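Local atomic coordinates of amino acid adenylation domain-containing protein (Bacillus stratosphericus LAMA 585, PDB entry 6ULY), a protein that probably selects a keto acid and activates it as its acyl adenylate, serving as the adenylation domain of a nonribosomal depsipeptide synthetase module. Residues E54-L60 against M156-D162; E41-S45 against H79-T83; L356-E360 against P369-R373. All coordinates share one frame; numbering follows the deposited sequence.

Contact 1. Residues E54-L60 against M156-D162; sequences ERVLTGL and MLTLERD. With SO4 (sulfate ion), chain G; SO4 (sulfate ion), chain H.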
loop_
_atom_site.group_PDB
_atom_site.type_symbol
_atom_site.label_atom_id
_atom_site.label_comp_id
_atom_site.label_asym_id
_atom_site.label_seq_id
_atom_site.Cartn_x
_atom_site.Cartn_y
_atom_site.Cartn_z
ATOM N N GLU A 54 22.607 -32.388 -5.206
ATOM C CA GLU A 54 24.057 -32.261 -5.114
ATOM C C GLU A 54 24.673 -31.940 -6.469
ATOM O O GLU A 54 25.659 -31.198 -6.542
ATOM C CB GLU A 54 24.656 -33.544 -4.535
ATOM C CG GLU A 54 24.443 -33.696 -3.032
ATOM C CD GLU A 54 24.707 -35.103 -2.530
ATOM O OE1 GLU A 54 24.650 -35.315 -1.301
ATOM O OE2 GLU A 54 24.969 -35.997 -3.364
ATOM N N ARG A 55 24.107 -32.477 -7.552
ATOM C CA ARG A 55 24.588 -32.125 -8.884
ATOM C C ARG A 55 24.340 -30.649 -9.169
ATOM O O ARG A 55 25.256 -29.913 -9.556
ATOM C CB ARG A 55 23.915 -33.008 -9.938
ATOM C CG ARG A 55 24.219 -34.494 -9.789
ATOM C CD ARG A 55 23.673 -35.314 -10.951
ATOM N NE ARG A 55 23.451 -36.710 -10.571
ATOM C CZ ARG A 55 24.417 -37.617 -10.447
ATOM N NH1 ARG A 55 25.681 -37.279 -10.665
ATOM N NH2 ARG A 55 24.120 -38.862 -10.095
ATOM N N VAL A 56 23.103 -30.192 -8.964
ATOM C CA VAL A 56 22.811 -28.772 -9.154
ATOM C C VAL A 56 23.718 -27.921 -8.273
ATOM O O VAL A 56 24.147 -26.829 -8.670
ATOM C CB VAL A 56 21.323 -28.489 -8.881
ATOM C CG1 VAL A 56 21.047 -26.991 -8.941
ATOM C CG2 VAL A 56 20.456 -29.228 -9.882
ATOM N N LEU A 57 24.036 -28.409 -7.070
ATOM C CA LEU A 57 24.903 -27.651 -6.173
ATOM C C LEU A 57 26.275 -27.420 -6.793
ATOM O O LEU A 57 26.895 -26.374 -6.566
ATOM C CB LEU A 57 25.040 -28.378 -4.834
ATOM C CG LEU A 57 26.028 -27.776 -3.833
ATOM C CD1 LEU A 57 25.623 -26.360 -3.431
ATOM C CD2 LEU A 57 26.136 -28.669 -2.603
ATOM N N THR A 58 26.774 -28.389 -7.563
ATOM C CA THR A 58 28.064 -28.206 -8.219
ATOM C C THR A 58 28.035 -27.001 -9.146
ATOM O O THR A 58 28.973 -26.195 -9.165
ATOM C CB THR A 58 28.444 -29.462 -9.003
ATOM O OG1 THR A 58 28.633 -30.559 -8.101
ATOM C CG2 THR A 58 29.722 -29.224 -9.800
ATOM N N GLY A 59 26.969 -26.870 -9.934
ATOM C CA GLY A 59 26.883 -25.756 -10.861
ATOM C C GLY A 59 26.717 -24.422 -10.161
ATOM O O GLY A 59 27.321 -23.424 -10.563
ATOM N N LEU A 60 25.901 -24.384 -9.104
ATOM C CA LEU A 60 25.701 -23.134 -8.376
ATOM C C LEU A 60 27.008 -22.639 -7.770
ATOM O O LEU A 60 27.326 -21.446 -7.853
ATOM C CB LEU A 60 24.640 -23.320 -7.291
ATOM C CG LEU A 60 23.236 -23.679 -7.787
ATOM C CD1 LEU A 60 22.280 -23.852 -6.623
ATOM C CD2 LEU A 60 22.713 -22.628 -8.756
ATOM N N MET A 156 22.643 -28.356 -15.175
ATOM C CA MET A 156 23.390 -28.715 -13.974
ATOM C C MET A 156 23.146 -30.160 -13.568
ATOM O O MET A 156 24.001 -30.765 -12.910
ATOM C CB MET A 156 23.017 -27.779 -12.823
ATOM C CG MET A 156 23.245 -26.309 -13.119
ATOM S SD MET A 156 22.720 -25.197 -11.795
ATOM C CE MET A 156 22.998 -23.605 -12.558
ATOM N N LEU A 157 22.001 -30.732 -13.948
ATOM C CA LEU A 157 21.699 -32.109 -13.579
ATOM C C LEU A 157 22.683 -33.104 -14.175
ATOM O O LEU A 157 22.688 -34.268 -13.759
ATOM C CB LEU A 157 20.279 -32.481 -14.017
ATOM C CG LEU A 157 19.139 -32.159 -13.048
ATOM C CD1 LEU A 157 17.813 -32.624 -13.626
ATOM C CD2 LEU A 157 19.370 -32.803 -11.686
ATOM N N THR A 158 23.511 -32.683 -15.130
ATOM C CA THR A 158 24.487 -33.561 -15.758
ATOM C C THR A 158 25.873 -33.409 -15.146
ATOM O O THR A 158 26.865 -33.821 -15.757
ATOM C CB THR A 158 24.545 -33.293 -17.263
ATOM O OG1 THR A 158 25.305 -32.106 -17.515
ATOM C CG2 THR A 158 23.145 -33.121 -17.837
ATOM N N LEU A 159 25.962 -32.834 -13.953
ATOM C CA LEU A 159 27.243 -32.582 -13.313
ATOM C C LEU A 159 27.525 -33.624 -12.237
ATOM O O LEU A 159 26.655 -34.404 -11.837
ATOM C CB LEU A 159 27.272 -31.177 -12.710
ATOM C CG LEU A 159 27.153 -30.020 -13.701
ATOM C CD1 LEU A 159 27.198 -28.689 -12.959
ATOM C CD2 LEU A 159 28.251 -30.105 -14.748
ATOM N N GLU A 160 28.777 -33.639 -11.787
ATOM C CA GLU A 160 29.164 -34.455 -10.647
ATOM C C GLU A 160 28.462 -33.961 -9.388
ATOM O O GLU A 160 28.191 -32.768 -9.227
ATOM C CB GLU A 160 30.677 -34.405 -10.444
ATOM C CG GLU A 160 31.357 -35.762 -10.433
ATOM C CD GLU A 160 32.811 -35.683 -10.004
ATOM O OE1 GLU A 160 33.093 -35.053 -8.962
ATOM O OE2 GLU A 160 33.673 -36.246 -10.712
ATOM N N ARG A 161 28.165 -34.894 -8.487
ATOM C CA ARG A 161 27.541 -34.533 -7.223
ATOM C C ARG A 161 28.547 -33.829 -6.322
ATOM O O ARG A 161 29.689 -34.278 -6.179
ATOM C CB ARG A 161 26.988 -35.774 -6.524
ATOM C CG ARG A 161 25.807 -36.403 -7.231
ATOM C CD ARG A 161 25.273 -37.625 -6.487
ATOM N NE ARG A 161 26.238 -38.726 -6.437
ATOM C CZ ARG A 161 26.903 -39.117 -5.350
ATOM N NH1 ARG A 161 27.752 -40.133 -5.434
ATOM N NH2 ARG A 161 26.727 -38.515 -4.180
ATOM N N ASP A 162 28.122 -32.715 -5.728
ATOM C CA ASP A 162 28.887 -32.018 -4.700
ATOM C C ASP A 162 28.338 -32.469 -3.351
ATOM O O ASP A 162 27.233 -32.074 -2.962
ATOM C CB ASP A 162 28.780 -30.503 -4.865
ATOM C CG ASP A 162 29.784 -29.752 -4.017
ATOM O OD1 ASP A 162 30.100 -30.230 -2.907
ATOM O OD2 ASP A 162 30.255 -28.681 -4.461
HETATM S S SO4 G . 28.395 -38.710 -9.433
HETATM O O1 SO4 G . 28.268 -37.816 -8.333
HETATM O O2 SO4 G . 28.301 -37.971 -10.659
HETATM O O3 SO4 G . 29.707 -39.319 -9.359
HETATM O O4 SO4 G . 27.335 -39.706 -9.362
HETATM S S SO4 H . 28.760 -40.583 -1.590
HETATM O O1 SO4 H . 29.639 -40.959 -0.505
HETATM O O2 SO4 H . 27.771 -39.664 -1.115
HETATM O O3 SO4 H . 29.533 -39.947 -2.640
HETATM O O4 SO4 H . 28.094 -41.757 -2.061
#
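Residues 54-60 of helix 46-62 pack against residues 156-162, in the loop between strands 150-152 and 173-178, a partly buried contact polar at one end and apolar at the other. R55 reaches along the loop with its chain extended from CG to NE, and its NH1 gives L159 O an in-plane hydrogen bond of 3.3 Å. R161 CG lies over one face of that guanidinium. The R55 and R161 guanidinium planes stand nearly perpendicular, 89° apart. R55 NH1 and the backbone N of R161 both bind a sulfate, probably from the crystallisation liquor (2.7 Å to O2 and 2.9 Å to O1), to which R161 NE adds a weak bond. R161 NH2 also makes a salt bridge with E54 OE2 on the syn side, at 3.2 Å. D162 N bonds E54 O at 3.0 Å from above the carbonyl plane, on the face opposite the helical bond from T58 N.

Toward the interior, M156 crosses V56 at about a right angle, with SD 3.8 Å from V56 CG1 and CE against L60 CD2. L159 CD1 sits 3.5 Å from G59 N. Beyond the contact, V56 packs on helix 78-91, L60 and M156 share L127 of strand 125-128, and D162 is salt-bridged to R61.

Contact 2. Residues E41-S45 against H79-T83; sequences ELTQS and HAMVT. With SO4 (sulfate ion), chain D.
Q44 on strand 41-45 reaches T83, among residues 79-83 of helix 78-91, through a hydrogen bond that is the polar centre of this buried contact. It ties the helix to the outermost strand, within this chain, of the large mixed sheet, next to 31-35. The two segments run almost parallel, 13° apart, but their axes come no closer than 11.2 Å, a gap bridged by side chains. With CG anti to the backbone N (chi1 -176°) and the chain extended beyond it, Q44 carries its amide across to the helix. NE2 bonds T83 OG1 at 3.0 Å, nearly straight at 161°, with the hydroxyl oxygen close to the amide plane. T83 OG1 in turn donates to H79 O at 2.8 Å, one turn back. That carbonyl also accepts the helical bond from T83 N, and the two donors approach from opposite faces of its plane. Q44 OE1 is hydrogen-bonded to Y34, and NE2 also to D52 of helix 46-62.

The van der Waals contacts gather around the H79 ring. L42 CD2 lies 3.6 Å from H79 ND1. Q44 NE2 comes within 3.7 Å of H79 CE1, amide and ring planes moderately inclined. T83 OG1 stands 4.2 Å above the centre of the imidazole, while Y34 meets the ring edge-to-face.

A sulfate, probably from the crystallisation liquor, takes a hydrogen bond from H79 N to its O3 at 2.8 Å; the ion, at the start of helix 78-91, is also hydrogen-bonded by N78 N, S77 OG and, from a distant part of the chain, R245 NE.

Together these bonds form a short hydrogen-bond chain from the Q44 amide through the T83 hydroxyl to the H79 carbonyl. The hydroxyl is acceptor and donor at once, and the amide is fixed in rotation by partners on both its oxygen and its nitrogen.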
loop_
_atom_site.group_PDB
_atom_site.type_symbol
_atom_site.label_atom_id
_atom_site.label_comp_id
_atom_site.label_asym_id
_atom_site.label_seq_id
_atom_site.Cartn_x
_atom_site.Cartn_y
_atom_site.Cartn_z
ATOM N N GLU A 41 4.742 -39.968 -16.641
ATOM C CA GLU A 41 5.154 -39.357 -15.388
ATOM C C GLU A 41 6.668 -39.454 -15.277
ATOM O O GLU A 41 7.308 -40.276 -15.936
ATOM C CB GLU A 41 4.485 -40.032 -14.182
ATOM C CG GLU A 41 5.079 -41.388 -13.828
ATOM C CD GLU A 41 4.152 -42.230 -12.970
ATOM O OE1 GLU A 41 2.995 -41.812 -12.756
ATOM O OE2 GLU A 41 4.574 -43.315 -12.517
ATOM N N LEU A 42 7.236 -38.596 -14.434
ATOM C CA LEU A 42 8.669 -38.573 -14.167
ATOM C C LEU A 42 8.872 -38.760 -12.670
ATOM O O LEU A 42 8.383 -37.955 -11.870
ATOM C CB LEU A 42 9.291 -37.260 -14.649
ATOM C CG LEU A 42 10.817 -37.185 -14.723
ATOM C CD1 LEU A 42 11.240 -36.106 -15.708
ATOM C CD2 LEU A 42 11.436 -36.916 -13.359
ATOM N N THR A 43 9.578 -39.824 -12.292
ATOM C CA THR A 43 9.803 -40.145 -10.890
ATOM C C THR A 43 11.166 -39.636 -10.441
ATOM O O THR A 43 12.104 -39.520 -11.235
ATOM C CB THR A 43 9.722 -41.652 -10.637
ATOM O OG1 THR A 43 10.729 -42.323 -11.405
ATOM C CG2 THR A 43 8.346 -42.184 -10.996
ATOM N N GLN A 44 11.258 -39.334 -9.145
ATOM C CA GLN A 44 12.500 -38.857 -8.540
ATOM C C GLN A 44 12.426 -39.217 -7.061
ATOM O O GLN A 44 11.827 -38.479 -6.273
ATOM C CB GLN A 44 12.681 -37.360 -8.739
ATOM C CG GLN A 44 14.001 -36.802 -8.209
ATOM C CD GLN A 44 13.975 -35.285 -8.069
ATOM O OE1 GLN A 44 12.962 -34.709 -7.682
ATOM N NE2 GLN A 44 15.090 -34.633 -8.390
ATOM N N SER A 45 13.018 -40.352 -6.700
ATOM C CA SER A 45 13.029 -40.763 -5.306
ATOM C C SER A 45 13.700 -39.694 -4.449
ATOM O O SER A 45 14.462 -38.853 -4.935
ATOM C CB SER A 45 13.764 -42.091 -5.141
ATOM O OG SER A 45 15.148 -41.933 -5.401
ATOM N N HIS A 79 9.961 -30.279 -11.331
ATOM C CA HIS A 79 11.169 -31.076 -11.152
ATOM C C HIS A 79 12.389 -30.185 -10.954
ATOM O O HIS A 79 13.171 -30.375 -10.013
ATOM C CB HIS A 79 11.366 -31.999 -12.356
ATOM C CG HIS A 79 12.660 -32.749 -12.338
ATOM N ND1 HIS A 79 12.796 -33.985 -11.742
ATOM C CD2 HIS A 79 13.878 -32.440 -12.844
ATOM C CE1 HIS A 79 14.041 -34.406 -11.885
ATOM N NE2 HIS A 79 14.718 -33.486 -12.548
ATOM N N ALA A 80 12.572 -29.204 -11.840
ATOM C CA ALA A 80 13.731 -28.329 -11.725
ATOM C C ALA A 80 13.667 -27.474 -10.462
ATOM O O ALA A 80 14.701 -27.207 -9.838
ATOM C CB ALA A 80 13.839 -27.446 -12.968
ATOM N N MET A 81 12.467 -27.035 -10.065
ATOM C CA MET A 81 12.353 -26.137 -8.916
ATOM C C MET A 81 12.598 -26.878 -7.608
ATOM O O MET A 81 13.345 -26.403 -6.744
ATOM C CB MET A 81 10.978 -25.471 -8.896
ATOM C CG MET A 81 10.713 -24.650 -7.633
ATOM S SD MET A 81 9.488 -23.347 -7.883
ATOM C CE MET A 81 8.161 -24.252 -8.672
ATOM N N VAL A 82 11.948 -28.033 -7.432
ATOM C CA VAL A 82 12.200 -28.871 -6.261
ATOM C C VAL A 82 13.688 -29.170 -6.137
ATOM O O VAL A 82 14.274 -29.080 -5.053
ATOM C CB VAL A 82 11.377 -30.170 -6.349
ATOM C CG1 VAL A 82 11.860 -31.179 -5.320
ATOM C CG2 VAL A 82 9.898 -29.884 -6.159
ATOM N N THR A 83 14.321 -29.542 -7.251
ATOM C CA THR A 83 15.743 -29.864 -7.219
ATOM C C THR A 83 16.575 -28.632 -6.904
ATOM O O THR A 83 17.529 -28.699 -6.119
ATOM C CB THR A 83 16.175 -30.469 -8.559
ATOM O OG1 THR A 83 15.409 -31.648 -8.817
ATOM C CG2 THR A 83 17.655 -30.825 -8.554
HETATM S S SO4 D . 7.750 -30.958 -14.344
HETATM O O1 SO4 D . 8.753 -30.275 -15.123
HETATM O O2 SO4 D . 6.730 -30.041 -13.905
HETATM O O3 SO4 D . 8.374 -31.549 -13.194
HETATM O O4 SO4 D . 7.137 -31.991 -15.112
#

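Contact 3. Residues L356-E360 against P369-R373; sequences LTFEE and PAEAR
The end of strand 355-359 and segment 369-373 run at about 88° to each other and join by a single backbone bridge between F358 and P369, whose CA atoms are 4.2 Å apart. A370 N donates to T357 O at 3.1 Å from above the carbonyl plane, and P369 CA adds a CH...O contact to the same oxygen.

Among the side chains, E359 and R373 form a salt bridge. The glutamate chain is bent at chi2 (76°), which turns its carboxylate toward the arginine. R373 NH2 bonds E359 OE2 on the syn side at 2.8 Å, while R373 NH1 adds a weak bond to the same oxygen. Carboxylate and guanidinium planes are inclined by 28°. The other oxygen, E359 OE1, rests 3.1 Å from A370 CB. The T357 side chain meets the segment mainly through its methyl, CG2 lying 3.2 Å from A370 O and 3.8 Å from A372 N. On the other side of the bridge the F358 ring turns an edge to the proline, CD1 being 3.6 Å from P369 N and CE1 packing against P369 CG.

The arrangement belongs to a two-stranded antiparallel hairpin, in which strand 355-359 pairs with 377-381 and segment 369-373 lies in the long connection between them. T357 OG1 bonds S379 of the partner strand, and F358 packs on F380 of that strand and meets F445 of strand 438-447.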
loop_
_atom_site.group_PDB
_atom_site.type_symbol
_atom_site.label_atom_id
_atom_site.label_comp_id
_atom_site.label_asym_id
_atom_site.label_seq_id
_atom_site.Cartn_x
_atom_site.Cartn_y
_atom_site.Cartn_z
ATOM N N LEU A 356 -20.804 -22.144 11.203
ATOM C CA LEU A 356 -21.494 -21.310 12.180
ATOM C C LEU A 356 -22.336 -20.270 11.459
ATOM O O LEU A 356 -21.856 -19.611 10.530
ATOM C CB LEU A 356 -20.498 -20.617 13.110
ATOM C CG LEU A 356 -19.636 -21.540 13.972
ATOM C CD1 LEU A 356 -18.512 -20.759 14.632
ATOM C CD2 LEU A 356 -20.489 -22.238 15.018
ATOM N N THR A 357 -23.580 -20.115 11.897
ATOM C CA THR A 357 -24.498 -19.139 11.330
ATOM C C THR A 357 -24.973 -18.201 12.427
ATOM O O THR A 357 -25.311 -18.641 13.530
ATOM C CB THR A 357 -25.696 -19.825 10.660
ATOM O OG1 THR A 357 -25.269 -20.454 9.446
ATOM C CG2 THR A 357 -26.793 -18.820 10.343
ATOM N N PHE A 358 -24.988 -16.905 12.118
ATOM C CA PHE A 358 -25.334 -15.881 13.091
ATOM C C PHE A 358 -26.258 -14.855 12.452
ATOM O O PHE A 358 -26.361 -14.755 11.227
ATOM C CB PHE A 358 -24.093 -15.159 13.633
ATOM C CG PHE A 358 -23.063 -16.072 14.228
ATOM C CD1 PHE A 358 -23.217 -16.569 15.511
ATOM C CD2 PHE A 358 -21.930 -16.420 13.511
ATOM C CE1 PHE A 358 -22.263 -17.400 16.068
ATOM C CE2 PHE A 358 -20.973 -17.250 14.062
ATOM C CZ PHE A 358 -21.142 -17.742 15.341
ATOM N N GLU A 359 -26.917 -14.080 13.307
ATOM C CA GLU A 359 -27.728 -12.969 12.833
ATOM C C GLU A 359 -26.824 -11.876 12.276
ATOM O O GLU A 359 -25.767 -11.576 12.839
ATOM C CB GLU A 359 -28.585 -12.417 13.972
ATOM C CG GLU A 359 -29.935 -11.870 13.533
ATOM C CD GLU A 359 -30.939 -12.967 13.223
ATOM O OE1 GLU A 359 -30.726 -14.115 13.668
ATOM O OE2 GLU A 359 -31.942 -12.682 12.536
ATOM N N GLU A 360 -27.234 -11.289 11.147
ATOM C CA GLU A 360 -26.477 -10.175 10.584
ATOM C C GLU A 360 -26.449 -8.981 11.532
ATOM O O GLU A 360 -25.499 -8.192 11.510
ATOM C CB GLU A 360 -27.069 -9.758 9.235
ATOM C CG GLU A 360 -26.601 -10.606 8.062
ATOM C CD GLU A 360 -27.150 -10.128 6.729
ATOM O OE1 GLU A 360 -26.461 -10.310 5.702
ATOM O OE2 GLU A 360 -28.268 -9.569 6.706
ATOM N N PRO A 369 -26.216 -16.785 17.565
ATOM C CA PRO A 369 -26.488 -17.860 16.606
ATOM C C PRO A 369 -27.904 -17.781 16.058
ATOM O O PRO A 369 -28.811 -17.227 16.680
ATOM C CB PRO A 369 -26.276 -19.136 17.427
ATOM C CG PRO A 369 -25.359 -18.729 18.529
ATOM C CD PRO A 369 -25.719 -17.309 18.852
ATOM N N ALA A 370 -28.078 -18.343 14.865
ATOM C CA ALA A 370 -29.383 -18.402 14.229
ATOM C C ALA A 370 -29.385 -19.561 13.246
ATOM O O ALA A 370 -28.333 -20.088 12.877
ATOM C CB ALA A 370 -29.724 -17.089 13.515
ATOM N N GLU A 371 -30.583 -19.959 12.839
ATOM C CA GLU A 371 -30.750 -20.936 11.773
ATOM C C GLU A 371 -30.727 -20.196 10.442
ATOM O O GLU A 371 -31.382 -19.160 10.293
ATOM C CB GLU A 371 -32.055 -21.713 11.947
ATOM C CG GLU A 371 -32.049 -22.665 13.137
ATOM C CD GLU A 371 -31.878 -24.116 12.725
ATOM O OE1 GLU A 371 -32.861 -24.718 12.241
ATOM O OE2 GLU A 371 -30.760 -24.652 12.875
ATOM N N ALA A 372 -29.957 -20.718 9.489
ATOM C CA ALA A 372 -29.751 -20.015 8.231
ATOM C C ALA A 372 -31.084 -19.683 7.572
ATOM O O ALA A 372 -32.013 -20.497 7.560
ATOM C CB ALA A 372 -28.888 -20.856 7.289
ATOM N N ARG A 373 -31.173 -18.472 7.027
ATOM C CA ARG A 373 -32.373 -17.979 6.367
ATOM C C ARG A 373 -31.981 -17.318 5.052
ATOM O O ARG A 373 -30.803 -17.070 4.780
ATOM C CB ARG A 373 -33.133 -16.985 7.256
ATOM C CG ARG A 373 -33.519 -17.534 8.621
ATOM C CD ARG A 373 -34.394 -16.551 9.379
ATOM N NE ARG A 373 -34.029 -15.168 9.078
ATOM C CZ ARG A 373 -33.259 -14.397 9.840
ATOM N NH1 ARG A 373 -32.988 -13.157 9.454
ATOM N NH2 ARG A 373 -32.765 -14.848 10.987
#

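In the fold
Contacts 1 and 2 are neighbours, with centres about 15 Å apart, and they touch: L157 CD1 lies 3.4 Å from H79 NE2, and V56 CG2 packs on T83 CG2. Strand 41-45 leads into helix 46-62, which carries residues 54-60, and helix 78-91, which supplies one side of contact 2, also packs on V56 of contact 1. Contact 2 is buried and relies on hydrogen bonds of an amide and a hydroxyl, with no ion pair across the two segments, whereas contact 1, partly buried, grades from apolar packing to a charged, sulfate-binding outer end. Contact 3, on the opposite side of the chain's centre, is a surface contact within a hairpin, fastened by backbone bonding and an ion pair.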